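Local coordinates for protein putative acyl-CoA dehydrogenase (Burkholderia xenovorans, PDB 5JSC) that binds flavin-adenine dinucleotide and belongs to the acyl-CoA dehydrogenase family of flavoproteins, at residues 146-151 with 157-162; 188-193 with 252-257. One frame throughout, in Å; residues are numbered along the deposited sequence.

Contact 1. Residues 146-151 with 157-162. With FAD (flavin-adenine dinucleotide), chain M.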
# COMPACT_ATOMS: atom_id res chain seq x y z
N LEU C 146 -20.82 -6.27 26.14
CA LEU C 146 -21.50 -5.39 25.19
C LEU C 146 -21.92 -6.12 23.93
O LEU C 146 -23.09 -6.05 23.53
CB LEU C 146 -20.57 -4.21 24.84
CG LEU C 146 -21.14 -3.13 23.91
CD1 LEU C 146 -22.37 -2.50 24.56
CD2 LEU C 146 -20.08 -2.08 23.58
N SER C 147 -20.99 -6.84 23.30
CA SER C 147 -21.23 -7.49 22.02
C SER C 147 -22.19 -8.68 22.14
O SER C 147 -22.24 -9.37 23.16
CB SER C 147 -19.90 -7.98 21.44
OG SER C 147 -19.01 -6.90 21.28
N GLU C 148 -22.90 -8.94 21.05
CA GLU C 148 -23.88 -10.01 20.94
C GLU C 148 -23.60 -10.81 19.68
O GLU C 148 -22.97 -10.30 18.75
CB GLU C 148 -25.31 -9.44 20.90
CG GLU C 148 -25.61 -8.59 22.12
CD GLU C 148 -27.01 -8.05 22.16
OE1 GLU C 148 -27.71 -8.10 21.12
OE2 GLU C 148 -27.42 -7.57 23.23
N PRO C 149 -24.08 -12.06 19.60
CA PRO C 149 -23.86 -12.85 18.38
C PRO C 149 -24.30 -12.13 17.12
O PRO C 149 -23.63 -12.24 16.08
CB PRO C 149 -24.69 -14.11 18.64
CG PRO C 149 -24.62 -14.27 20.15
CD PRO C 149 -24.71 -12.85 20.67
N GLU C 150 -25.40 -11.39 17.17
CA GLU C 150 -25.91 -10.73 15.98
C GLU C 150 -25.55 -9.26 15.89
O GLU C 150 -25.92 -8.62 14.90
CB GLU C 150 -27.43 -10.90 15.90
CG GLU C 150 -27.85 -12.36 15.90
CD GLU C 150 -27.04 -13.19 14.92
OE1 GLU C 150 -27.13 -12.93 13.70
OE2 GLU C 150 -26.31 -14.10 15.37
N ALA C 151 -24.83 -8.71 16.88
CA ALA C 151 -24.53 -7.28 16.87
C ALA C 151 -23.29 -7.01 17.72
O ALA C 151 -23.36 -7.09 18.94
CB ALA C 151 -25.71 -6.48 17.39
N ALA C 157 -28.20 -1.34 18.11
CA ALA C 157 -29.28 -2.27 17.81
C ALA C 157 -29.21 -3.56 18.63
O ALA C 157 -29.80 -4.57 18.22
CB ALA C 157 -29.28 -2.59 16.32
N MET C 158 -28.50 -3.56 19.76
CA MET C 158 -28.42 -4.76 20.58
C MET C 158 -29.82 -5.23 20.98
O MET C 158 -30.76 -4.43 21.07
CB MET C 158 -27.58 -4.49 21.84
CG MET C 158 -28.26 -3.58 22.84
SD MET C 158 -27.31 -3.41 24.37
CE MET C 158 -25.90 -2.51 23.75
N THR C 159 -29.95 -6.53 21.23
CA THR C 159 -31.26 -7.11 21.53
C THR C 159 -31.36 -7.80 22.89
O THR C 159 -32.46 -8.25 23.24
CB THR C 159 -31.67 -8.12 20.45
OG1 THR C 159 -30.76 -9.22 20.42
CG2 THR C 159 -31.70 -7.44 19.09
N LEU C 160 -30.28 -7.91 23.67
CA LEU C 160 -30.45 -8.40 25.03
C LEU C 160 -31.44 -7.50 25.75
O LEU C 160 -31.27 -6.27 25.78
CB LEU C 160 -29.11 -8.43 25.77
CG LEU C 160 -29.24 -8.82 27.25
CD1 LEU C 160 -29.43 -10.29 27.38
CD2 LEU C 160 -28.03 -8.38 28.06
N SER C 161 -32.50 -8.08 26.28
CA SER C 161 -33.58 -7.30 26.87
C SER C 161 -33.47 -7.25 28.39
O SER C 161 -33.03 -8.20 29.04
CB SER C 161 -34.95 -7.86 26.48
OG SER C 161 -35.09 -9.21 26.90
N ALA C 162 -33.88 -6.12 28.96
CA ALA C 162 -33.99 -5.96 30.41
C ALA C 162 -35.38 -5.43 30.70
O ALA C 162 -35.68 -4.27 30.39
CB ALA C 162 -32.90 -5.03 30.95
PA FAD M . -19.57 -7.26 12.82
O1A FAD M . -20.25 -6.22 13.63
O2A FAD M . -20.46 -8.26 12.08
O5B FAD M . -18.61 -6.53 11.79
C5B FAD M . -17.90 -7.31 10.80
C4B FAD M . -16.96 -6.35 10.11
O4B FAD M . -17.74 -5.36 9.41
C3B FAD M . -16.09 -5.52 11.04
O3B FAD M . -14.96 -6.23 11.54
C2B FAD M . -15.71 -4.34 10.14
O2B FAD M . -14.61 -4.69 9.31
C1B FAD M . -16.97 -4.18 9.27
N9A FAD M . -17.83 -3.05 9.61
C8A FAD M . -18.45 -2.81 10.81
N7A FAD M . -19.24 -1.76 10.81
C5A FAD M . -19.13 -1.28 9.51
C6A FAD M . -19.74 -0.19 8.86
N6A FAD M . -20.59 0.66 9.45
N1A FAD M . -19.43 0.02 7.56
C2A FAD M . -18.56 -0.81 6.97
N3A FAD M . -17.93 -1.87 7.48
C4A FAD M . -18.26 -2.06 8.77
N1 FAD M . -16.91 -7.67 23.03
C2 FAD M . -17.37 -7.34 24.28
O2 FAD M . -18.50 -6.85 24.46
N3 FAD M . -16.57 -7.56 25.37
C4 FAD M . -15.30 -8.09 25.35
O4 FAD M . -14.70 -8.33 26.40
C4X FAD M . -14.81 -8.42 24.04
N5 FAD M . -13.64 -8.99 23.94
C5X FAD M . -13.26 -9.48 22.71
C6 FAD M . -12.09 -10.24 22.62
C7 FAD M . -11.71 -10.84 21.43
C7M FAD M . -10.47 -11.69 21.39
C8 FAD M . -12.51 -10.67 20.28
C8M FAD M . -12.14 -11.31 18.97
C9 FAD M . -13.67 -9.90 20.36
C9A FAD M . -14.06 -9.31 21.56
N10 FAD M . -15.27 -8.62 21.70
C10 FAD M . -15.69 -8.18 22.93
C1' FAD M . -16.16 -8.50 20.54
C2' FAD M . -15.73 -7.41 19.55
O2' FAD M . -15.94 -6.11 20.11
C3' FAD M . -16.54 -7.55 18.27
O3' FAD M . -16.10 -8.76 17.66
C4' FAD M . -16.36 -6.39 17.29
O4' FAD M . -17.02 -5.23 17.81
C5' FAD M . -16.90 -6.72 15.91
O5' FAD M . -18.28 -7.10 16.06
P FAD M . -18.73 -8.45 15.28
O1P FAD M . -17.82 -9.58 15.59
O2P FAD M . -20.18 -8.71 15.56
O3P FAD M . -18.57 -8.09 13.73
O HOH W 1 -28.34 -9.05 18.82

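Contact 2. Residues 188-193 with 252-257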
# COMPACT_ATOMS: atom_id res chain seq x y z
N VAL C 188 -20.13 -6.04 33.62
CA VAL C 188 -20.91 -4.85 33.28
C VAL C 188 -21.67 -5.17 32.00
O VAL C 188 -21.07 -5.35 30.93
CB VAL C 188 -20.02 -3.61 33.11
CG1 VAL C 188 -20.86 -2.44 32.63
CG2 VAL C 188 -19.36 -3.26 34.43
N VAL C 189 -23.00 -5.27 32.10
CA VAL C 189 -23.85 -5.76 31.01
C VAL C 189 -24.69 -4.60 30.50
O VAL C 189 -25.34 -3.90 31.29
CB VAL C 189 -24.76 -6.91 31.48
CG1 VAL C 189 -25.64 -7.41 30.33
CG2 VAL C 189 -23.94 -8.05 32.07
N PHE C 190 -24.72 -4.43 29.18
CA PHE C 190 -25.56 -3.42 28.55
C PHE C 190 -26.75 -4.12 27.92
O PHE C 190 -26.59 -5.13 27.23
CB PHE C 190 -24.76 -2.62 27.51
CG PHE C 190 -23.59 -1.90 28.11
CD1 PHE C 190 -22.39 -2.57 28.31
CD2 PHE C 190 -23.72 -0.59 28.55
CE1 PHE C 190 -21.31 -1.92 28.90
CE2 PHE C 190 -22.65 0.06 29.14
CZ PHE C 190 -21.44 -0.61 29.32
N ALA C 191 -27.95 -3.61 28.20
CA ALA C 191 -29.17 -4.29 27.80
C ALA C 191 -30.21 -3.26 27.39
O ALA C 191 -30.18 -2.11 27.83
CB ALA C 191 -29.73 -5.16 28.94
N ARG C 192 -31.15 -3.69 26.54
CA ARG C 192 -32.20 -2.79 26.06
C ARG C 192 -33.32 -2.71 27.09
O ARG C 192 -34.04 -3.69 27.32
CB ARG C 192 -32.74 -3.25 24.71
CG ARG C 192 -33.84 -2.33 24.19
CD ARG C 192 -34.15 -2.58 22.70
NE ARG C 192 -32.90 -2.57 21.94
CZ ARG C 192 -32.24 -1.46 21.60
NH1 ARG C 192 -32.72 -0.26 21.90
NH2 ARG C 192 -31.08 -1.57 20.96
N THR C 193 -33.50 -1.54 27.68
CA THR C 193 -34.62 -1.29 28.58
C THR C 193 -35.78 -0.57 27.91
O THR C 193 -36.88 -0.56 28.46
CB THR C 193 -34.15 -0.49 29.81
OG1 THR C 193 -33.29 0.58 29.38
CG2 THR C 193 -33.38 -1.39 30.76
N LYS C 252 -24.31 5.77 26.04
CA LYS C 252 -23.24 6.75 26.22
C LYS C 252 -22.21 6.27 27.23
O LYS C 252 -21.01 6.54 27.07
CB LYS C 252 -23.82 8.09 26.66
CG LYS C 252 -24.47 8.84 25.52
CD LYS C 252 -25.05 10.16 25.99
CE LYS C 252 -25.81 10.86 24.87
NZ LYS C 252 -26.56 12.03 25.39
N LEU C 253 -22.64 5.54 28.26
CA LEU C 253 -21.69 5.00 29.22
C LEU C 253 -20.75 3.99 28.56
O LEU C 253 -19.53 4.01 28.78
CB LEU C 253 -22.44 4.36 30.39
CG LEU C 253 -21.56 3.93 31.57
CD1 LEU C 253 -20.74 5.10 32.10
CD2 LEU C 253 -22.43 3.33 32.67
N ALA C 254 -21.30 3.10 27.73
CA ALA C 254 -20.45 2.16 26.99
C ALA C 254 -19.47 2.91 26.11
O ALA C 254 -18.27 2.59 26.08
CB ALA C 254 -21.31 1.23 26.14
N MET C 255 -19.95 3.92 25.38
CA MET C 255 -19.07 4.66 24.48
C MET C 255 -17.98 5.40 25.25
O MET C 255 -16.83 5.44 24.81
CB MET C 255 -19.88 5.65 23.64
CG MET C 255 -20.90 4.98 22.72
SD MET C 255 -20.11 3.87 21.54
CE MET C 255 -20.62 2.27 22.13
N ARG C 256 -18.34 6.00 26.39
CA ARG C 256 -17.34 6.73 27.17
C ARG C 256 -16.30 5.78 27.75
O ARG C 256 -15.13 6.16 27.88
CB ARG C 256 -18.02 7.52 28.28
CG ARG C 256 -18.77 8.75 27.79
CD ARG C 256 -19.58 9.38 28.92
NE ARG C 256 -18.73 9.82 30.02
CZ ARG C 256 -19.11 9.86 31.30
NH1 ARG C 256 -20.34 9.49 31.65
NH2 ARG C 256 -18.27 10.28 32.23
N THR C 257 -16.70 4.57 28.11
CA THR C 257 -15.74 3.59 28.61
C THR C 257 -14.77 3.19 27.51
O THR C 257 -13.55 3.13 27.73
CB THR C 257 -16.48 2.37 29.17
OG1 THR C 257 -17.39 2.80 30.20
CG2 THR C 257 -15.51 1.37 29.76

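Contact 1. Residues 146-151 with 157-162
The carboxylate of Glu-148 receives two consecutive backbone N-H groups, those of Thr-159 and Leu-160. Thr-159 N gives a nearly straight bond to Glu-148 OE1, 2.7 Å long at 177°, on the syn lone pair. Leu-160 N reaches Glu-148 OE2 at 2.9 Å, also from the syn side but 29° out of the carboxylate plane. A water donates to Glu-148 OE1 at 2.6 Å and is hydrogen-bonded to Thr-159 OG1. Glu-148 OE2 also forms a salt bridge with Lys-175. The glutamate chain is extended beyond CG (chi2 -177°), which carries the carboxylate across to the other segment. Its backbone is held too: Glu-148 and Ala-151 exchange N-H to O bonds across a type I turn. Nearby, Leu-146 CD1 touches Met-158 CE at 3.6 Å, the two side chains crossing at about a right angle. Just before Glu-148, the backbone N atoms of Leu-146 and Ser-147 both donate to FAD O2, and Ser-147 OG donates to FAD N1 at 2.8 Å. The buried carboxylate thus has partners on both oxygens. With Lys-175 beside it, it is probably ionised, and it ties the loop that meets FAD to the turn just before strand 161-165.

Contact 2. Residues 188-193 with 252-257
This contact joins a beta-strand of the middle domain to a helix of the C-terminal domain in the acyl-CoA dehydrogenase fold. Strand 186-192 lies in a mixed sheet, between strands 144-145 and 202-208. The part of helix 250-286 at residues 252-257 packs against this strand, and Leu-253 also touches Ala-204 of strand 202-208. Phe-190 on the strand and Ala-254 on the helix are the point of nearest approach, with CA atoms 7.7 Å apart. The contact is wholly apolar between the segments, and no hydrogen bond crosses it.

Phe-190 supplies about half of the buried surface. Its CG lies anti to the carbonyl carbon (chi1 -60°), and the ring extends toward the helix. The methyl CB of Ala-254 sits over one ring face, in a CH-pi contact. Ala-254 CB is 3.8 Å from the Phe-190 ring centroid and 23° off the ring normal. It is displaced toward the rim, so that Phe-190 CE2 is the ring atom nearest Ala-254 CB, at 3.5 Å. The ring also comes close to the helix backbone: Phe-190 CE2 is 3.6 Å from Ala-254 N. Leu-253 adds a looser apolar touch, its CB 4.5 Å from Phe-190 CE2.

Other parts of the fold also pack against the phenyl group. Phe-144 meets it with ring planes at about 65°, and Ile-202 and Ala-204 touch it from the neighbouring strand. One helix turn along from Leu-253, Thr-257 folds its hydroxyl back on the helix. Leu-253 O accepts from Thr-257 OG1 at 2.8 Å and from Thr-257 N at 3.0 Å, the two donors coming from opposite faces of the carbonyl plane.

Overall arrangement
Both contacts are buried, but their chemistry differs. Contact 1 is mainly polar, built round the carboxylate of Glu-148, and includes one exposed residue, Thr-159. Contact 2 is apolar, and all three of its touching residues are buried. Contact 1 lies within the middle domain, on a loop that meets FAD directly. Contact 2 joins that domain to the C-terminal one, with the Phe-190 side chain about 7 Å from a bound FAD. Strand 186-192 links the two. Leu-160 O and Arg-192 N are 2.7 Å apart, a probable hydrogen bond, and Met-158 SD packs 3.4 Å from Phe-190 O. Lys-175 serves both, bonding to Glu-148 and to the Phe-190 carbonyl.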